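Local coordinates for protein glutathione reductase (Bartonella henselae, PDB 3O0H) that probably catalyses the NADPH-dependent reduction of glutathione disulfide to glutathione, as an FAD-containing flavoenzyme of the pyridine nucleotide-disulphide oxidoreductase family, at residues B[449-452]-B[453-457]; B[230-233]-B[234-238]; B[104-107]-B[108-112]. All coordinates share one frame; numbering follows the deposited sequence.

Contact 1 of 3, residues B[449-452]-B[453-457]; sequences KDIF and DKTMA
K449 and D453, one helical turn apart, are joined by a salt bridge in which K449 NZ stands 2.8 Å from D453 OD1. The ammonium uses the syn lone pair of OD1, on the side of the other carboxylate oxygen. The lysine chain starts with CG anti to the backbone N (chi1 179°) and is then bent at chi2 and chi4, a course that brings NZ back to D453 OD1. A water closes the ring: it accepts from K449 NZ and donates to D453 OD2 at 2.6 Å, so both carboxylate oxygens are engaged. K449 NZ also donates to M469 O, and its charge meets the Y391 ring in a cation-pi contact. These several partners fix the ammonium on the buried side, where F452 also packs, against L413 of strand 409-416 and I441 of the second subunit.

The other flank is looser. I451 and K454 run side by side in the same direction, and I451 CD1 comes no closer than 3.9 Å to K454 CE and NZ; K454 is exposed. D450, also exposed, turns its carboxylate to a salt bridge with R420.

Toward T455 the backbone bonds become uneven. D453 N gives a good bond to K449 O, but K454 N reaches both D450 O and I451 O only weakly. T455 N donates to F452 O at 3.2 Å, with the nitrogen well above the carbonyl plane, while T455 OG1 donates to I451 O at 2.9 Å. Beyond it the chain is extended, and M456 O accepts from Q437 NE2 of the second subunit. An i to i+4 salt bridge, and a threonine hydroxyl bonded to I451 O where the chain leaves helix 449-454 for the subunit interface, mark this short helix of the dimerisation domain.

Contact 2 of 3, residues B[230-233]-B[234-238]; sequences FDYD and LRQLL
Residues 230-238 form a helix N-terminus: D231 is the N-cap of helix 232-245, and this is a local contact within the first turns of the helix. D231 OD1 accepts from D233 N at 3.0 Å, met on its anti side and 34° out of the carboxylate plane. The same oxygen is in a salt bridge with K412, while OD2 accepts from E378 N, so both oxygens of the capping carboxylate have partners. D233 carries its own charge to K412 and R392.

On another flank Y232 and Q236 lie side by side, pointing the same way. Q236 CB sits over one face of the phenol, 4.1 Å from the ring centroid in a CH-pi contact, and the amide plane is turned 66° from the ring. The first torsion of Q236 (-175°) sends CG away from its own nitrogen, a bend at chi2 then folds the amide out to the hydroxyl, and Y232 OH donates weakly to Q236 OE1 at 2.7 Å. The amide nitrogen turns on to D240, one turn further along.

The helix is the connection of a beta-alpha-beta unit, between strands 216-220 and 248-250 of the four-stranded parallel sheet that in this family belongs to the NADPH-binding domain. R235 ties its start to the preceding loop: NE and NH2 donate to I226 O and L225 O, and NH1 is bridged to F230 O by a water in the guanidinium plane. The aliphatic part of the arginine lies along the same carbonyl, with R235 CD 3.4 Å from F230 O. L234 CD1 meets the F230 ring near its plane at the edge, 4.4 Å from CD2, and also touches D231 CB at 3.9 Å. L234 packs on strands 371-375, 409-416 and 422-428 of the antiparallel sheet.

Contact 3 of 3, residues B[104-107]-B[108-112]; sequences KLVA and AKNKE
V106 and N110 lie side by side on one flank of helix 102-126, pointing the same way, with V106 CG1 3.6 Å from N110 ND2. This methyl-to-amide contact is accompanied by the backbone bond from N110 N to V106 O, 2.9 Å long and nearly straight at 170°. A chi1 of 176° turns CG1 of V106 to the side of its carbonyl carbon, where the asparagine amide passes.

The other end of that amide is held by its neighbour: K109 NZ donates to N110 OD1 at 2.7 Å, coming from above the carbonyl plane and not along a lone pair. Two successive bends, at chi2 and chi3, fold the lysine back to reach it. A salt bridge to D186 shares the same ammonium and probably helps to set its position.

The regular i to i+4 backbone bonds include K109 N to L105 O at 2.8 Å and K111 N to A107 O at 3.0 Å. A108 CB rests 3.6 Å from both K104 O and L105 O.

L105, V106 and K109 face helix 69-88 through A78, Y75 and P71; in the loops, V106 also touches D186 and K109 touches F185. Another flank meets the second subunit, where A108 packs on L402 and E112 on V401 of helix 398-403.

How the contacts relate
Along the chain contact 3 comes first, on helix 102-126, then contact 2 at the start of helix 232-245, and contact 1 last on helix 449-454. None touches another: the centres of contacts 1 and 2 are about 26 Å apart, those of contacts 2 and 3 about 33 Å, and those of contacts 1 and 3 about 44 Å. Contacts 2 and 3 both lie in the pyridine nucleotide-disulphide oxidoreductase part of the chain, whereas contact 1 lies in the dimerisation domain. Strand 409-416 of the antiparallel sheet packs against both contacts 1 and 2, linking the dimerisation part to the beta-alpha-beta unit. Contacts 1 and 3 both reach the second subunit, so the dimer is joined at well-separated places.

Contact 1 of 3, residues B[449-452]-B[453-457]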
ATOM      1  N   LYS B 449     -18.689  -9.405   0.422  1.00 17.16           N
ATOM      2  CA  LYS B 449     -18.221  -8.968  -0.863  1.00 17.56           C
ATOM      3  C   LYS B 449     -19.006  -7.732  -1.342  1.00 19.25           C
ATOM      4  O   LYS B 449     -18.446  -6.850  -2.012  1.00 18.80           O
ATOM      5  CB  LYS B 449     -18.366 -10.121  -1.852  1.00 17.76           C
ATOM      6  CG  LYS B 449     -17.923  -9.788  -3.284  1.00 18.82           C
ATOM      7  CD  LYS B 449     -16.502  -9.167  -3.355  1.00 18.08           C
ATOM      8  CE  LYS B 449     -15.997  -9.155  -4.846  1.00 18.47           C
ATOM      9  NZ  LYS B 449     -16.963  -8.528  -5.788  1.00 15.38           N
ATOM     10  N   ASP B 450     -20.288  -7.653  -0.962  1.00 19.87           N
ATOM     11  CA  ASP B 450     -21.127  -6.504  -1.260  1.00 21.22           C
ATOM     12  C   ASP B 450     -20.587  -5.185  -0.720  1.00 20.27           C
ATOM     13  O   ASP B 450     -20.773  -4.151  -1.335  1.00 20.01           O
ATOM     14  CB  ASP B 450     -22.554  -6.755  -0.751  1.00 24.46           C
ATOM     15  CG  ASP B 450     -23.161  -7.942  -1.419  1.00 29.68           C
ATOM     16  OD1 ASP B 450     -23.533  -7.773  -2.594  1.00 32.91           O
ATOM     17  OD2 ASP B 450     -23.177  -9.052  -0.807  1.00 35.30           O
ATOM     18  N   ILE B 451     -19.925  -5.212   0.417  1.00 18.78           N
ATOM     19  CA  ILE B 451     -19.384  -3.995   1.014  1.00 17.98           C
ATOM     20  C   ILE B 451     -18.137  -3.557   0.247  1.00 18.62           C
ATOM     21  O   ILE B 451     -17.916  -2.350   0.058  1.00 18.89           O
ATOM     22  CB  ILE B 451     -18.987  -4.188   2.485  1.00 17.77           C
ATOM     23  CG1 ILE B 451     -20.213  -4.523   3.370  1.00 18.85           C
ATOM     24  CG2 ILE B 451     -18.192  -2.942   3.017  1.00 16.92           C
ATOM     25  CD1 ILE B 451     -21.385  -3.605   3.278  1.00 17.31           C
ATOM     26  N   PHE B 452     -17.316  -4.519  -0.182  1.00 18.08           N
ATOM     27  CA  PHE B 452     -16.198  -4.213  -1.074  1.00 18.69           C
ATOM     28  C   PHE B 452     -16.715  -3.481  -2.309  1.00 20.01           C
ATOM     29  O   PHE B 452     -16.162  -2.443  -2.717  1.00 20.92           O
ATOM     30  CB  PHE B 452     -15.453  -5.492  -1.516  1.00 19.39           C
ATOM     31  CG  PHE B 452     -14.479  -6.047  -0.491  1.00 16.60           C
ATOM     32  CD1 PHE B 452     -14.915  -6.620   0.695  1.00 17.09           C
ATOM     33  CD2 PHE B 452     -13.117  -6.053  -0.747  1.00 14.96           C
ATOM     34  CE1 PHE B 452     -14.023  -7.160   1.634  1.00 16.63           C
ATOM     35  CE2 PHE B 452     -12.199  -6.581   0.210  1.00 15.87           C
ATOM     36  CZ  PHE B 452     -12.658  -7.133   1.396  1.00 13.46           C
ATOM     37  N   ASP B 453     -17.767  -4.026  -2.933  1.00 20.71           N
ATOM     38  CA  ASP B 453     -18.291  -3.452  -4.174  1.00 21.38           C
ATOM     39  C   ASP B 453     -18.901  -2.063  -3.969  1.00 22.07           C
ATOM     40  O   ASP B 453     -18.964  -1.267  -4.906  1.00 22.42           O
ATOM     41  CB  ASP B 453     -19.372  -4.350  -4.772  1.00 22.94           C
ATOM     42  CG  ASP B 453     -18.849  -5.661  -5.278  1.00 22.41           C
ATOM     43  OD1 ASP B 453     -17.629  -5.888  -5.267  1.00 24.44           O
ATOM     44  OD2 ASP B 453     -19.688  -6.469  -5.710  1.00 25.50           O
ATOM     45  N   LYS B 454     -19.414  -1.810  -2.766  1.00 21.76           N
ATOM     46  CA  LYS B 454     -20.066  -0.542  -2.441  1.00 24.36           C
ATOM     47  C   LYS B 454     -19.028   0.557  -2.161  1.00 21.71           C
ATOM     48  O   LYS B 454     -19.343   1.742  -2.142  1.00 21.77           O
ATOM     49  CB  LYS B 454     -20.941  -0.718  -1.180  1.00 25.60           C
ATOM     50  CG  LYS B 454     -22.122   0.186  -1.072  1.00 31.67           C
ATOM     51  CD  LYS B 454     -23.119  -0.263   0.047  1.00 35.95           C
ATOM     52  CE  LYS B 454     -22.481  -0.326   1.441  1.00 37.44           C
ATOM     53  NZ  LYS B 454     -23.477  -0.367   2.607  1.00 37.62           N
ATOM     54  N   THR B 455     -17.803   0.158  -1.917  1.00 19.04           N
ATOM     55  CA  THR B 455     -16.747   1.112  -1.576  1.00 18.72           C
ATOM     56  C   THR B 455     -16.331   1.869  -2.829  1.00 18.31           C
ATOM     57  O   THR B 455     -15.957   1.257  -3.845  1.00 19.33           O
ATOM     58  CB  THR B 455     -15.560   0.395  -0.942  1.00 17.31           C
ATOM     59  OG1 THR B 455     -15.978  -0.270   0.283  1.00 17.41           O
ATOM     60  CG2 THR B 455     -14.398   1.409  -0.679  1.00 16.72           C
ATOM     61  N   MET B 456     -16.394   3.193  -2.783  1.00 17.97           N
ATOM     62  CA  MET B 456     -15.968   4.003  -3.908  1.00 18.64           C
ATOM     63  C   MET B 456     -14.473   3.786  -4.214  1.00 16.80           C
ATOM     64  O   MET B 456     -13.639   3.737  -3.298  1.00 15.28           O
ATOM     65  CB  MET B 456     -16.256   5.495  -3.654  1.00 20.00           C
ATOM     66  CG  MET B 456     -16.081   6.385  -4.858  1.00 23.10           C
ATOM     67  SD  MET B 456     -17.339   6.263  -6.154  1.00 28.28           S
ATOM     68  CE  MET B 456     -18.789   6.964  -5.320  1.00 24.34           C
ATOM     69  N   ALA B 457     -14.174   3.590  -5.496  1.00 15.45           N
ATOM     70  CA  ALA B 457     -12.798   3.569  -5.990  1.00 15.29           C
ATOM     71  C   ALA B 457     -12.082   4.910  -5.827  1.00 14.81           C
ATOM     72  O   ALA B 457     -12.684   5.966  -5.967  1.00 15.95           O
ATOM     73  CB  ALA B 457     -12.782   3.214  -7.451  1.00 15.04           C
TER
HETATM   74  O   HOH W   1     -19.680  -9.062  -6.179  1.00  7.65           O

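Contact 2 of 3, residues B[230-233]-B[234-238]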
ATOM      1  N   PHE B 230       0.717 -22.075   0.678  1.00 18.77           N
ATOM      2  CA  PHE B 230       0.170 -20.815   0.155  1.00 16.96           C
ATOM      3  C   PHE B 230      -0.800 -21.125  -0.980  1.00 17.22           C
ATOM      4  O   PHE B 230      -0.743 -22.205  -1.580  1.00 17.33           O
ATOM      5  CB  PHE B 230       1.287 -19.929  -0.377  1.00 15.61           C
ATOM      6  CG  PHE B 230       2.121 -19.311   0.673  1.00 14.17           C
ATOM      7  CD1 PHE B 230       3.016 -20.081   1.400  1.00 16.45           C
ATOM      8  CD2 PHE B 230       1.990 -17.966   0.997  1.00 17.48           C
ATOM      9  CE1 PHE B 230       3.768 -19.533   2.378  1.00 14.49           C
ATOM     10  CE2 PHE B 230       2.782 -17.405   1.989  1.00 16.13           C
ATOM     11  CZ  PHE B 230       3.679 -18.196   2.668  1.00 16.19           C
ATOM     12  N   ASP B 231      -1.714 -20.202  -1.268  1.00 16.02           N
ATOM     13  CA  ASP B 231      -2.618 -20.360  -2.398  1.00 15.45           C
ATOM     14  C   ASP B 231      -1.823 -20.689  -3.693  1.00 14.08           C
ATOM     15  O   ASP B 231      -0.780 -20.124  -3.944  1.00 11.84           O
ATOM     16  CB  ASP B 231      -3.476 -19.092  -2.529  1.00 16.19           C
ATOM     17  CG  ASP B 231      -4.452 -19.137  -3.708  1.00 17.04           C
ATOM     18  OD1 ASP B 231      -3.966 -18.917  -4.834  1.00 18.33           O
ATOM     19  OD2 ASP B 231      -5.652 -19.361  -3.488  1.00 16.91           O
ATOM     20  N   TYR B 232      -2.333 -21.628  -4.485  1.00 15.30           N
ATOM     21  CA  TYR B 232      -1.598 -22.129  -5.674  1.00 16.32           C
ATOM     22  C   TYR B 232      -1.219 -21.001  -6.636  1.00 15.31           C
ATOM     23  O   TYR B 232      -0.113 -20.983  -7.162  1.00 14.93           O
ATOM     24  CB  TYR B 232      -2.378 -23.214  -6.411  1.00 19.07           C
ATOM     25  CG  TYR B 232      -1.829 -23.473  -7.823  1.00 25.26           C
ATOM     26  CD1 TYR B 232      -0.756 -24.318  -8.045  1.00 28.08           C
ATOM     27  CD2 TYR B 232      -2.399 -22.831  -8.931  1.00 31.67           C
ATOM     28  CE1 TYR B 232      -0.253 -24.536  -9.335  1.00 30.74           C
ATOM     29  CE2 TYR B 232      -1.927 -23.061 -10.239  1.00 34.97           C
ATOM     30  CZ  TYR B 232      -0.838 -23.896 -10.440  1.00 34.89           C
ATOM     31  OH  TYR B 232      -0.384 -24.089 -11.763  1.00 35.29           O
ATOM     32  N   ASP B 233      -2.113 -20.034  -6.868  1.00 16.15           N
ATOM     33  CA  ASP B 233      -1.768 -18.926  -7.789  1.00 15.18           C
ATOM     34  C   ASP B 233      -0.526 -18.183  -7.282  1.00 14.65           C
ATOM     35  O   ASP B 233       0.346 -17.803  -8.064  1.00 14.66           O
ATOM     36  CB  ASP B 233      -2.912 -17.930  -7.939  1.00 15.98           C
ATOM     37  CG  ASP B 233      -3.960 -18.366  -8.919  1.00 19.15           C
ATOM     38  OD1 ASP B 233      -3.616 -18.893  -9.993  1.00 20.84           O
ATOM     39  OD2 ASP B 233      -5.139 -18.114  -8.651  1.00 19.87           O
ATOM     40  N   LEU B 234      -0.426 -17.929  -5.972  1.00 13.74           N
ATOM     41  CA  LEU B 234       0.782 -17.264  -5.450  1.00 12.02           C
ATOM     42  C   LEU B 234       2.055 -18.076  -5.701  1.00 11.70           C
ATOM     43  O   LEU B 234       3.127 -17.536  -6.015  1.00  9.82           O
ATOM     44  CB  LEU B 234       0.655 -16.992  -3.953  1.00 12.23           C
ATOM     45  CG  LEU B 234      -0.582 -16.190  -3.547  1.00 15.25           C
ATOM     46  CD1 LEU B 234      -0.820 -16.333  -1.993  1.00 13.43           C
ATOM     47  CD2 LEU B 234      -0.509 -14.716  -4.044  1.00 15.55           C
ATOM     48  N   ARG B 235       1.943 -19.379  -5.532  1.00 11.39           N
ATOM     49  CA  ARG B 235       3.101 -20.235  -5.699  1.00 11.22           C
ATOM     50  C   ARG B 235       3.513 -20.213  -7.162  1.00 12.13           C
ATOM     51  O   ARG B 235       4.715 -20.063  -7.506  1.00 11.99           O
ATOM     52  CB  ARG B 235       2.746 -21.655  -5.283  1.00 12.22           C
ATOM     53  CG  ARG B 235       2.319 -21.801  -3.813  1.00 11.22           C
ATOM     54  CD  ARG B 235       1.869 -23.218  -3.529  1.00 14.01           C
ATOM     55  NE  ARG B 235       2.932 -24.223  -3.531  1.00 14.38           N
ATOM     56  CZ  ARG B 235       2.699 -25.543  -3.457  1.00 16.22           C
ATOM     57  NH1 ARG B 235       1.472 -26.024  -3.338  1.00 17.01           N
ATOM     58  NH2 ARG B 235       3.701 -26.401  -3.457  1.00 17.65           N
ATOM     59  N   GLN B 236       2.518 -20.368  -8.034  1.00 12.62           N
ATOM     60  CA  GLN B 236       2.820 -20.546  -9.445  1.00 14.33           C
ATOM     61  C   GLN B 236       3.318 -19.248 -10.034  1.00 13.52           C
ATOM     62  O   GLN B 236       4.324 -19.251 -10.739  1.00 12.97           O
ATOM     63  CB  GLN B 236       1.618 -21.072 -10.214  1.00 15.32           C
ATOM     64  CG  GLN B 236       1.936 -21.382 -11.699  1.00 18.28           C
ATOM     65  CD  GLN B 236       2.767 -22.635 -11.806  1.00 19.81           C
ATOM     66  OE1 GLN B 236       2.289 -23.714 -11.457  1.00 21.11           O
ATOM     67  NE2 GLN B 236       4.051 -22.498 -12.229  1.00 14.34           N
ATOM     68  N   LEU B 237       2.635 -18.138  -9.743  1.00 13.52           N
ATOM     69  CA  LEU B 237       3.056 -16.850 -10.326  1.00 14.42           C
ATOM     70  C   LEU B 237       4.454 -16.466  -9.876  1.00 13.68           C
ATOM     71  O   LEU B 237       5.251 -15.918 -10.686  1.00 13.81           O
ATOM     72  CB  LEU B 237       2.073 -15.727 -10.000  1.00 14.59           C
ATOM     73  CG  LEU B 237       0.687 -15.796 -10.635  1.00 17.60           C
ATOM     74  CD1 LEU B 237      -0.320 -14.827  -9.911  1.00 19.10           C
ATOM     75  CD2 LEU B 237       0.793 -15.456 -12.087  1.00 19.99           C
ATOM     76  N   LEU B 238       4.771 -16.707  -8.596  1.00 13.04           N
ATOM     77  CA  LEU B 238       6.118 -16.387  -8.111  1.00 12.40           C
ATOM     78  C   LEU B 238       7.166 -17.271  -8.808  1.00 12.11           C
ATOM     79  O   LEU B 238       8.177 -16.771  -9.336  1.00 11.87           O
ATOM     80  CB  LEU B 238       6.245 -16.512  -6.586  1.00 12.06           C
ATOM     81  CG  LEU B 238       7.641 -16.244  -6.033  1.00 11.36           C
ATOM     82  CD1 LEU B 238       8.144 -14.843  -6.420  1.00 13.00           C
ATOM     83  CD2 LEU B 238       7.660 -16.418  -4.452  1.00 11.54           C
TER
HETATM   84  O   HOH W   2      -1.146 -24.791  -2.767  1.00 10.13           O

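Contact 3 of 3, residues B[104-107]-B[108-112]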
ATOM      1  N   LYS B 104      29.229  -1.819   1.998  1.00 17.71           N
ATOM      2  CA  LYS B 104      28.464  -0.664   2.420  1.00 18.22           C
ATOM      3  C   LYS B 104      27.091  -1.052   2.966  1.00 17.44           C
ATOM      4  O   LYS B 104      26.653  -0.479   3.969  1.00 16.98           O
ATOM      5  CB  LYS B 104      28.345   0.350   1.275  1.00 18.80           C
ATOM      6  CG  LYS B 104      27.560   1.595   1.613  1.00 21.60           C
ATOM      7  CD  LYS B 104      27.782   2.795   0.633  1.00 22.99           C
ATOM      8  CE  LYS B 104      26.869   3.984   1.058  1.00 23.62           C
ATOM      9  NZ  LYS B 104      27.017   5.185   0.188  1.00 21.89           N
ATOM     10  N   LEU B 105      26.397  -1.986   2.293  1.00 16.53           N
ATOM     11  CA  LEU B 105      25.102  -2.450   2.768  1.00 15.97           C
ATOM     12  C   LEU B 105      25.246  -3.129   4.143  1.00 16.06           C
ATOM     13  O   LEU B 105      24.438  -2.856   5.079  1.00 14.52           O
ATOM     14  CB  LEU B 105      24.433  -3.408   1.772  1.00 15.40           C
ATOM     15  CG  LEU B 105      23.127  -4.056   2.272  1.00 15.63           C
ATOM     16  CD1 LEU B 105      22.078  -3.024   2.696  1.00 13.47           C
ATOM     17  CD2 LEU B 105      22.601  -5.040   1.182  1.00 14.73           C
ATOM     18  N   VAL B 106      26.252  -4.001   4.255  1.00 15.91           N
ATOM     19  CA  VAL B 106      26.524  -4.696   5.518  1.00 15.69           C
ATOM     20  C   VAL B 106      26.786  -3.671   6.636  1.00 16.91           C
ATOM     21  O   VAL B 106      26.203  -3.795   7.738  1.00 16.52           O
ATOM     22  CB  VAL B 106      27.663  -5.750   5.461  1.00 17.31           C
ATOM     23  CG1 VAL B 106      27.938  -6.344   6.879  1.00 15.04           C
ATOM     24  CG2 VAL B 106      27.338  -6.932   4.452  1.00 17.43           C
ATOM     25  N   ALA B 107      27.567  -2.637   6.345  1.00 16.45           N
ATOM     26  CA  ALA B 107      27.852  -1.614   7.359  1.00 17.45           C
ATOM     27  C   ALA B 107      26.572  -0.892   7.755  1.00 16.96           C
ATOM     28  O   ALA B 107      26.325  -0.694   8.942  1.00 17.61           O
ATOM     29  CB  ALA B 107      28.932  -0.629   6.919  1.00 17.83           C
ATOM     30  N   ALA B 108      25.735  -0.540   6.783  1.00 17.68           N
ATOM     31  CA  ALA B 108      24.465   0.160   7.074  1.00 17.24           C
ATOM     32  C   ALA B 108      23.491  -0.686   7.875  1.00 17.08           C
ATOM     33  O   ALA B 108      22.831  -0.171   8.780  1.00 16.60           O
ATOM     34  CB  ALA B 108      23.782   0.652   5.793  1.00 16.68           C
ATOM     35  N   LYS B 109      23.401  -1.969   7.528  1.00 16.47           N
ATOM     36  CA  LYS B 109      22.589  -2.928   8.277  1.00 15.73           C
ATOM     37  C   LYS B 109      23.059  -2.996   9.748  1.00 16.23           C
ATOM     38  O   LYS B 109      22.253  -2.879  10.686  1.00 15.48           O
ATOM     39  CB  LYS B 109      22.667  -4.315   7.621  1.00 14.64           C
ATOM     40  CG  LYS B 109      21.851  -5.424   8.349  1.00 15.87           C
ATOM     41  CD  LYS B 109      22.642  -6.132   9.479  1.00 17.08           C
ATOM     42  CE  LYS B 109      23.825  -6.905   8.990  1.00 17.68           C
ATOM     43  NZ  LYS B 109      24.536  -7.764  10.045  1.00 17.26           N
ATOM     44  N   ASN B 110      24.359  -3.182   9.938  1.00 16.71           N
ATOM     45  CA  ASN B 110      24.902  -3.235  11.304  1.00 17.76           C
ATOM     46  C   ASN B 110      24.641  -1.966  12.114  1.00 19.16           C
ATOM     47  O   ASN B 110      24.401  -2.052  13.315  1.00 18.70           O
ATOM     48  CB  ASN B 110      26.399  -3.473  11.275  1.00 19.34           C
ATOM     49  CG  ASN B 110      26.750  -4.909  10.962  1.00 20.42           C
ATOM     50  OD1 ASN B 110      25.996  -5.816  11.321  1.00 16.79           O
ATOM     51  ND2 ASN B 110      27.911  -5.123  10.315  1.00 19.54           N
ATOM     52  N   LYS B 111      24.705  -0.802  11.477  1.00 19.12           N
ATOM     53  CA  LYS B 111      24.427   0.470  12.211  1.00 21.34           C
ATOM     54  C   LYS B 111      22.957   0.425  12.673  1.00 20.51           C
ATOM     55  O   LYS B 111      22.629   0.760  13.820  1.00 19.43           O
ATOM     56  CB  LYS B 111      24.656   1.684  11.318  1.00 22.05           C
ATOM     57  CG  LYS B 111      24.406   3.055  11.984  1.00 23.96           C
ATOM     58  CD  LYS B 111      24.832   4.217  11.068  1.00 25.77           C
ATOM     59  CE  LYS B 111      24.721   5.579  11.771  1.00 27.95           C
ATOM     60  NZ  LYS B 111      24.766   6.677  10.755  1.00 30.74           N
ATOM     61  N   GLU B 112      22.082   0.003  11.770  1.00 19.51           N
ATOM     62  CA  GLU B 112      20.649   0.046  12.042  1.00 19.59           C
ATOM     63  C   GLU B 112      20.219  -0.971  13.075  1.00 18.87           C
ATOM     64  O   GLU B 112      19.399  -0.645  13.959  1.00 20.33           O
ATOM     65  CB  GLU B 112      19.834  -0.124  10.756  1.00 18.49           C
ATOM     66  CG  GLU B 112      18.306  -0.163  10.953  1.00 19.83           C
ATOM     67  CD  GLU B 112      17.738   1.071  11.642  1.00 21.55           C
ATOM     68  OE1 GLU B 112      18.476   2.074  11.886  1.00 20.87           O
ATOM     69  OE2 GLU B 112      16.532   1.046  11.955  1.00 21.32           O
TER